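Local coordinates for conserved hypothetical protein (Sulfolobus solfataricus, PDB 2FNA) that binds ADP and magnesium and is probably an archaeal AAA+ ATPase with a likely C-terminal winged-helix domain, at residues Ala214-Phe217 against Leu218-Gly221; Lys276-Glu279 against Asn280-His283; Ala146-Leu149 against Val150-Arg153. All coordinates share one frame; numbering follows the deposited sequence.

Contact 1. Residues Ala214-Phe217 against Leu218-Gly221; sequences AIEF and LRRG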
loop_
_atom_site.group_PDB
_atom_site.type_symbol
_atom_site.label_atom_id
_atom_site.label_comp_id
_atom_site.label_asym_id
_atom_site.label_seq_id
_atom_site.Cartn_x
_atom_site.Cartn_y
_atom_site.Cartn_z
ATOM N N ALA A 214 0.265 10.597 -17.976
ATOM C CA ALA A 214 0.744 11.617 -17.084
ATOM C C ALA A 214 0.377 12.992 -17.616
ATOM O O ALA A 214 -0.140 13.844 -16.883
ATOM C CB ALA A 214 2.249 11.483 -16.906
ATOM N N ILE A 215 0.631 13.188 -18.901
ATOM C CA ILE A 215 0.320 14.425 -19.611
ATOM C C ILE A 215 -1.188 14.680 -19.588
ATOM O O ILE A 215 -1.626 15.790 -19.310
ATOM C CB ILE A 215 0.882 14.367 -21.076
ATOM C CG1 ILE A 215 2.410 14.497 -21.013
ATOM C CG2 ILE A 215 0.262 15.455 -21.967
ATOM C CD1 ILE A 215 3.100 14.198 -22.277
ATOM N N GLU A 216 -1.979 13.655 -19.890
ATOM C CA GLU A 216 -3.425 13.796 -19.854
ATOM C C GLU A 216 -3.952 14.097 -18.441
ATOM O O GLU A 216 -4.930 14.805 -18.301
ATOM C CB GLU A 216 -4.091 12.557 -20.452
ATOM C CG GLU A 216 -5.610 12.661 -20.607
ATOM C CD GLU A 216 -6.083 13.943 -21.328
ATOM O OE1 GLU A 216 -5.417 14.410 -22.293
ATOM O OE2 GLU A 216 -7.137 14.474 -20.914
ATOM N N PHE A 217 -3.301 13.567 -17.405
ATOM C CA PHE A 217 -3.684 13.817 -15.999
ATOM C C PHE A 217 -3.514 15.293 -15.642
ATOM O O PHE A 217 -4.400 15.937 -15.067
ATOM C CB PHE A 217 -2.811 12.933 -15.081
ATOM C CG PHE A 217 -2.928 13.242 -13.620
ATOM C CD1 PHE A 217 -4.100 12.960 -12.945
ATOM C CD2 PHE A 217 -1.867 13.802 -12.914
ATOM C CE1 PHE A 217 -4.240 13.225 -11.610
ATOM C CE2 PHE A 217 -1.989 14.066 -11.574
ATOM C CZ PHE A 217 -3.192 13.788 -10.899
ATOM N N LEU A 218 -2.356 15.828 -15.990
ATOM C CA LEU A 218 -2.038 17.229 -15.713
ATOM C C LEU A 218 -2.943 18.150 -16.509
ATOM O O LEU A 218 -3.488 19.102 -15.957
ATOM C CB LEU A 218 -0.610 17.516 -16.121
ATOM C CG LEU A 218 0.418 16.857 -15.223
ATOM C CD1 LEU A 218 1.737 17.193 -15.768
ATOM C CD2 LEU A 218 0.281 17.363 -13.784
ATOM N N ARG A 219 -3.062 17.847 -17.807
ATOM C CA ARG A 219 -3.951 18.579 -18.720
ATOM C C ARG A 219 -5.340 18.677 -18.125
ATOM O O ARG A 219 -5.934 19.737 -18.072
ATOM C CB ARG A 219 -4.058 17.884 -20.092
ATOM C CG ARG A 219 -4.625 18.789 -21.174
ATOM C CD ARG A 219 -5.289 18.047 -22.370
ATOM N NE ARG A 219 -6.536 17.275 -22.170
ATOM C CZ ARG A 219 -7.502 17.479 -21.266
ATOM N NH1 ARG A 219 -7.444 18.442 -20.367
ATOM N NH2 ARG A 219 -8.564 16.681 -21.249
ATOM N N ARG A 220 -5.861 17.556 -17.656
ATOM C CA ARG A 220 -7.180 17.557 -17.052
ATOM C C ARG A 220 -7.270 18.429 -15.791
ATOM O O ARG A 220 -8.258 19.117 -15.593
ATOM C CB ARG A 220 -7.643 16.140 -16.759
ATOM C CG ARG A 220 -8.868 16.141 -15.898
ATOM C CD ARG A 220 -9.661 14.880 -15.957
ATOM N NE ARG A 220 -10.494 14.847 -14.759
ATOM C CZ ARG A 220 -11.255 13.825 -14.394
ATOM N NH1 ARG A 220 -11.309 12.732 -15.154
ATOM N NH2 ARG A 220 -11.959 13.907 -13.260
ATOM N N GLY A 221 -6.246 18.432 -14.945
ATOM C CA GLY A 221 -6.321 19.195 -13.699
ATOM C C GLY A 221 -6.173 20.684 -13.917
ATOM O O GLY A 221 -6.760 21.507 -13.192
#
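Glu216 and Arg219, three residues apart on helix 211-225, form an i to i+3 salt bridge on one turn of an alpha-helix. The bridge runs from Glu216 OE2 to Arg219 NH2, at 2.6 Å. The two side chains lie side by side and point the same way. The Glu216 chain is folded at its second torsion (chi2 51°), which brings the carboxylate back beside the arginine. The guanidinium does not meet it in a flat, two-pronged pairing. The carboxylate and guanidinium planes stand 72° apart, and OE2 sits over one face of the guanidinium. Arg219 was modelled in two conformers; the bridge is formed in this one and is uncertain for the other.

Leu218 lies close to the preceding turn. Its CG is 3.5 Å from Ala214 O, the same carbonyl oxygen that accepts a hydrogen bond from Leu218 N. Its CD2 is 4.2 Å from CD2 of the neighbouring Phe217, a loose apolar touch. Beyond this turn, Leu218 packs on Tyr232 and Val235 of helix 232-239 and on Phe249 of helix 243-256.

Phe217 belongs to the ADP pocket, and its side chain lies about 4 Å from the bound ADP. Phe209, Leu246 and Thr247 also meet this side chain. The turn therefore has a buried apolar side that reaches the nucleotide and a more open side that carries the ion pair.

The backbone has regular i to i+4 hydrogen bonds. Arg219 N reaches Ile215 O at 2.9 Å, and Arg220 N reaches Glu216 O at 3.0 Å. At the last of them, Gly221 N bonds Phe217 O at 3.1 Å, with an N-H...O angle of 146°.

Contact 2. Residues Lys276-Glu279 against Asn280-His283; sequences KEFE and NFLH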
loop_
_atom_site.group_PDB
_atom_site.type_symbol
_atom_site.label_atom_id
_atom_site.label_comp_id
_atom_site.label_asym_id
_atom_site.label_seq_id
_atom_site.Cartn_x
_atom_site.Cartn_y
_atom_site.Cartn_z
ATOM N N LYS A 276 12.870 8.999 4.197
ATOM C CA LYS A 276 12.220 8.618 5.434
ATOM C C LYS A 276 11.680 7.181 5.336
ATOM O O LYS A 276 11.789 6.390 6.276
ATOM C CB LYS A 276 11.091 9.576 5.766
ATOM C CG LYS A 276 10.570 9.410 7.191
ATOM C CD LYS A 276 9.169 9.914 7.342
ATOM C CE LYS A 276 8.787 9.981 8.802
ATOM N NZ LYS A 276 9.276 8.776 9.565
ATOM N N GLU A 277 11.083 6.867 4.190
ATOM C CA GLU A 277 10.617 5.512 3.898
ATOM C C GLU A 277 11.786 4.513 3.826
ATOM O O GLU A 277 11.640 3.335 4.170
ATOM C CB GLU A 277 9.831 5.524 2.587
ATOM C CG GLU A 277 8.466 6.202 2.757
ATOM C CD GLU A 277 7.720 6.405 1.474
ATOM O OE1 GLU A 277 8.294 6.201 0.378
ATOM O OE2 GLU A 277 6.539 6.798 1.558
ATOM N N PHE A 278 12.945 4.953 3.371
ATOM C CA PHE A 278 14.078 4.059 3.409
ATOM C C PHE A 278 14.506 3.787 4.845
ATOM O O PHE A 278 14.950 2.696 5.154
ATOM C CB PHE A 278 15.243 4.595 2.605
ATOM C CG PHE A 278 16.198 3.527 2.171
ATOM C CD1 PHE A 278 15.756 2.501 1.342
ATOM C CD2 PHE A 278 17.517 3.531 2.577
ATOM C CE1 PHE A 278 16.605 1.519 0.918
ATOM C CE2 PHE A 278 18.373 2.544 2.147
ATOM C CZ PHE A 278 17.900 1.532 1.306
ATOM N N GLU A 279 14.379 4.780 5.718
ATOM C CA GLU A 279 14.670 4.592 7.150
ATOM C C GLU A 279 13.723 3.579 7.765
ATOM O O GLU A 279 14.160 2.764 8.553
ATOM C CB GLU A 279 14.581 5.903 7.929
ATOM C CG GLU A 279 15.722 6.845 7.660
ATOM C CD GLU A 279 17.049 6.192 7.951
ATOM O OE1 GLU A 279 17.208 5.683 9.086
ATOM O OE2 GLU A 279 17.903 6.141 7.032
ATOM N N ASN A 280 12.442 3.624 7.402
ATOM C CA ASN A 280 11.507 2.565 7.789
ATOM C C ASN A 280 11.957 1.183 7.312
ATOM O O ASN A 280 11.894 0.215 8.070
ATOM C CB ASN A 280 10.104 2.800 7.258
ATOM C CG ASN A 280 9.451 4.006 7.838
ATOM O OD1 ASN A 280 9.868 4.513 8.862
ATOM N ND2 ASN A 280 8.398 4.460 7.194
ATOM N N PHE A 281 12.401 1.096 6.060
ATOM C CA PHE A 281 12.997 -0.135 5.554
ATOM C C PHE A 281 14.202 -0.602 6.365
ATOM O O PHE A 281 14.364 -1.788 6.574
ATOM C CB PHE A 281 13.386 0.001 4.071
ATOM C CG PHE A 281 14.126 -1.204 3.520
ATOM C CD1 PHE A 281 13.435 -2.338 3.105
ATOM C CD2 PHE A 281 15.516 -1.211 3.448
ATOM C CE1 PHE A 281 14.124 -3.458 2.619
ATOM C CE2 PHE A 281 16.193 -2.310 2.977
ATOM C CZ PHE A 281 15.512 -3.436 2.557
ATOM N N LEU A 282 15.051 0.316 6.803
ATOM C CA LEU A 282 16.307 -0.045 7.474
ATOM C C LEU A 282 16.120 -0.362 8.971
ATOM O O LEU A 282 17.066 -0.773 9.653
ATOM C CB LEU A 282 17.337 1.088 7.332
ATOM C CG LEU A 282 17.861 1.394 5.934
ATOM C CD1 LEU A 282 18.706 2.646 5.953
ATOM C CD2 LEU A 282 18.625 0.213 5.364
ATOM N N HIS A 283 14.913 -0.119 9.465
ATOM C CA HIS A 283 14.525 -0.432 10.819
ATOM C C HIS A 283 14.591 -1.947 10.958
ATOM O O HIS A 283 13.984 -2.686 10.167
ATOM C CB HIS A 283 13.108 0.087 11.077
ATOM C CG HIS A 283 12.706 0.090 12.520
ATOM N ND1 HIS A 283 11.411 0.326 12.928
ATOM C CD2 HIS A 283 13.426 -0.106 13.650
ATOM C CE1 HIS A 283 11.355 0.292 14.249
ATOM N NE2 HIS A 283 12.559 0.018 14.710
HETATM O O HOH W 1 11.093 6.935 9.582
#
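Phe278 meets both Phe281 and Leu282 on the last turn of helix 259-282. Its CE1 is 3.9 Å from Phe281 CD2. The two rings point the same way with planes only 21° apart, but they are slid so far that they barely overlap. Leu282 crosses the Phe278 side chain obliquely and sets its CD1 3.7 Å from Phe278 CD2. With Phe278 CG anti to the backbone N (chi1 -157°), the ring is carried toward these later residues.

On another side of the helix, a water joins Lys276 to Asn280. It accepts from Lys276 NZ at 2.6 Å and donates to Asn280 OD1 at 2.8 Å. Lys276 NZ also forms a salt bridge with Glu68. Leu282 N bonds Phe278 O at 2.9 Å, and the bonds from Leu282 N and His283 N to Glu279 O are weak.

With alanine at Phe278, a gap would probably open beside Phe281 and Leu282, and Trp337 and Phe356 would lose their edge-to-face contact with this ring.

Glu277 and Glu279 form salt bridges with Arg40 and Arg289. The aromatic side packs against Tyr292 and Met296 of helix 289-299 and Leu332 of helix 322-334, helices that probably belong to the C-terminal winged helix-turn-helix domain.

Contact 3. Residues Ala146-Leu149 against Val150-Arg153; sequences AQEL and VKLR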
loop_
_atom_site.group_PDB
_atom_site.type_symbol
_atom_site.label_atom_id
_atom_site.label_comp_id
_atom_site.label_asym_id
_atom_site.label_seq_id
_atom_site.Cartn_x
_atom_site.Cartn_y
_atom_site.Cartn_z
ATOM N N ALA A 146 -1.721 -4.545 3.903
ATOM C CA ALA A 146 -1.865 -5.771 4.664
ATOM C C ALA A 146 -0.549 -6.456 4.988
ATOM O O ALA A 146 -0.466 -7.127 6.010
ATOM C CB ALA A 146 -2.793 -6.750 3.914
ATOM N N GLN A 147 0.465 -6.301 4.117
ATOM C CA GLN A 147 1.794 -6.852 4.361
ATOM C C GLN A 147 2.429 -6.364 5.705
ATOM O O GLN A 147 3.322 -6.988 6.211
ATOM C CB GLN A 147 2.756 -6.618 3.171
ATOM C CG GLN A 147 3.461 -5.240 3.070
ATOM C CD GLN A 147 2.549 -4.110 2.617
ATOM O OE1 GLN A 147 1.352 -4.294 2.417
ATOM N NE2 GLN A 147 3.114 -2.952 2.445
ATOM N N GLU A 148 1.953 -5.241 6.252
ATOM C CA GLU A 148 2.342 -4.783 7.578
ATOM C C GLU A 148 2.063 -5.827 8.685
ATOM O O GLU A 148 2.705 -5.831 9.718
ATOM C CB GLU A 148 1.592 -3.480 7.911
ATOM C CG GLU A 148 2.074 -2.258 7.120
ATOM C CD GLU A 148 3.491 -1.798 7.487
ATOM O OE1 GLU A 148 3.895 -1.905 8.669
ATOM O OE2 GLU A 148 4.203 -1.328 6.575
ATOM N N LEU A 149 1.070 -6.674 8.466
ATOM C CA LEU A 149 0.675 -7.735 9.412
ATOM C C LEU A 149 1.712 -8.818 9.583
ATOM O O LEU A 149 1.628 -9.636 10.498
ATOM C CB LEU A 149 -0.632 -8.359 8.951
ATOM C CG LEU A 149 -1.858 -7.443 8.970
ATOM C CD1 LEU A 149 -3.032 -8.168 8.358
ATOM C CD2 LEU A 149 -2.213 -7.025 10.377
ATOM N N VAL A 150 2.698 -8.841 8.704
ATOM C CA VAL A 150 3.883 -9.653 8.924
ATOM C C VAL A 150 4.515 -9.339 10.289
ATOM O O VAL A 150 5.057 -10.218 10.982
ATOM C CB VAL A 150 4.962 -9.346 7.856
ATOM C CG1 VAL A 150 6.263 -9.970 8.240
ATOM C CG2 VAL A 150 4.537 -9.851 6.491
ATOM N N LYS A 151 4.466 -8.064 10.633
ATOM C CA LYS A 151 4.984 -7.556 11.918
ATOM C C LYS A 151 4.118 -7.951 13.100
ATOM O O LYS A 151 4.546 -7.856 14.243
ATOM C CB LYS A 151 5.055 -6.044 11.856
ATOM C CG LYS A 151 5.994 -5.486 10.811
ATOM C CD LYS A 151 5.686 -4.011 10.586
ATOM C CE LYS A 151 6.653 -3.354 9.604
ATOM N NZ LYS A 151 6.406 -1.877 9.560
ATOM N N LEU A 152 2.889 -8.381 12.839
ATOM C CA LEU A 152 2.007 -8.862 13.898
ATOM C C LEU A 152 2.308 -10.360 14.235
ATOM O O LEU A 152 1.500 -11.271 13.980
ATOM C CB LEU A 152 0.558 -8.646 13.478
ATOM C CG LEU A 152 -0.566 -8.971 14.472
ATOM C CD1 LEU A 152 -0.661 -7.965 15.578
ATOM C CD2 LEU A 152 -1.884 -9.027 13.746
ATOM N N ARG A 153 3.465 -10.573 14.852
ATOM C CA ARG A 153 4.109 -11.877 14.943
ATOM C C ARG A 153 3.412 -12.828 15.865
ATOM O O ARG A 153 3.562 -14.042 15.725
ATOM C CB ARG A 153 5.531 -11.750 15.461
ATOM C CG ARG A 153 6.431 -10.791 14.745
ATOM C CD ARG A 153 7.183 -11.437 13.615
ATOM N NE ARG A 153 7.957 -10.434 12.893
ATOM C CZ ARG A 153 8.408 -10.578 11.646
ATOM N NH1 ARG A 153 8.152 -11.674 10.937
ATOM N NH2 ARG A 153 9.106 -9.600 11.098
#
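Glu148 and Lys151 run side by side, their charged ends joined in an i to i+3 salt bridge. Lys151 NZ approaches Glu148 OE1 at 2.7 Å. Glu148 OE1 receives it on its syn lone pair, on the side of the other carboxylate oxygen. The two chains reach this point differently. Glu148 is bent at its second torsion (chi2 -68°), while Lys151 is extended beyond CG and lays its methylene groups alongside the glutamate. Lys151 CD is 3.4 Å from Glu148 OE1. Lys151 NZ also donates to the carbonyl oxygens of Phe66 and Arg69, so the ammonium is gripped by backbone as well as carboxylate. The added partners are likely to limit its movement.

Leu149 and Leu152 also lie side by side. They point the same way, with their CD2 atoms 3.9 Å apart, and both touch Phe77 of helix 74-91. Leu149 also packs on Tyr186 of helix 180-186.

Val150 presses its CG2 branch against the backbone, 3.1 Å from Gln147 O. Val150 N bonds that same oxygen at 3.2 Å. The donor lies well above the carbonyl plane, 58° out of it. Lys151 N to Glu148 O, at 3.0 Å, continues the i to i+3 pattern. Leu152 N then reaches Leu149 O at 2.9 Å, again from above the carbonyl plane.

Gln147 turns its amide elsewhere. Its NE2 donates to Glu145 and Glu179.

These bonds make a short 3-10 segment, which gives way to an inverse gamma turn centred on Leu152. The whole lies in the loop after strand 139-144 of the parallel sheet. With strand order 2-3-4-1-5, that sheet is consistent with the P-loop NTPase core of an AAA+ ATPase.

All three contacts are local, each within one continuous run of chain. Contact 3 is the most buried and belongs to the loop after a central strand. Contacts 1 and 2 are partly buried and lie on separate helices, 211-225 and 259-282. Contacts 1 and 3 each hold a direct i to i+3 salt bridge, but the lysine of 146-153 also has backbone carbonyl partners. Within contact 2 a water links lysine to asparagine, beside an aromatic side; its salt bridges go to residues outside. Only contact 1 touches ADP. Contacts 2 and 3 come within about 6 Å at their nearest atoms, whereas contacts 1 and 3 lie on opposite sides of the chain's centre.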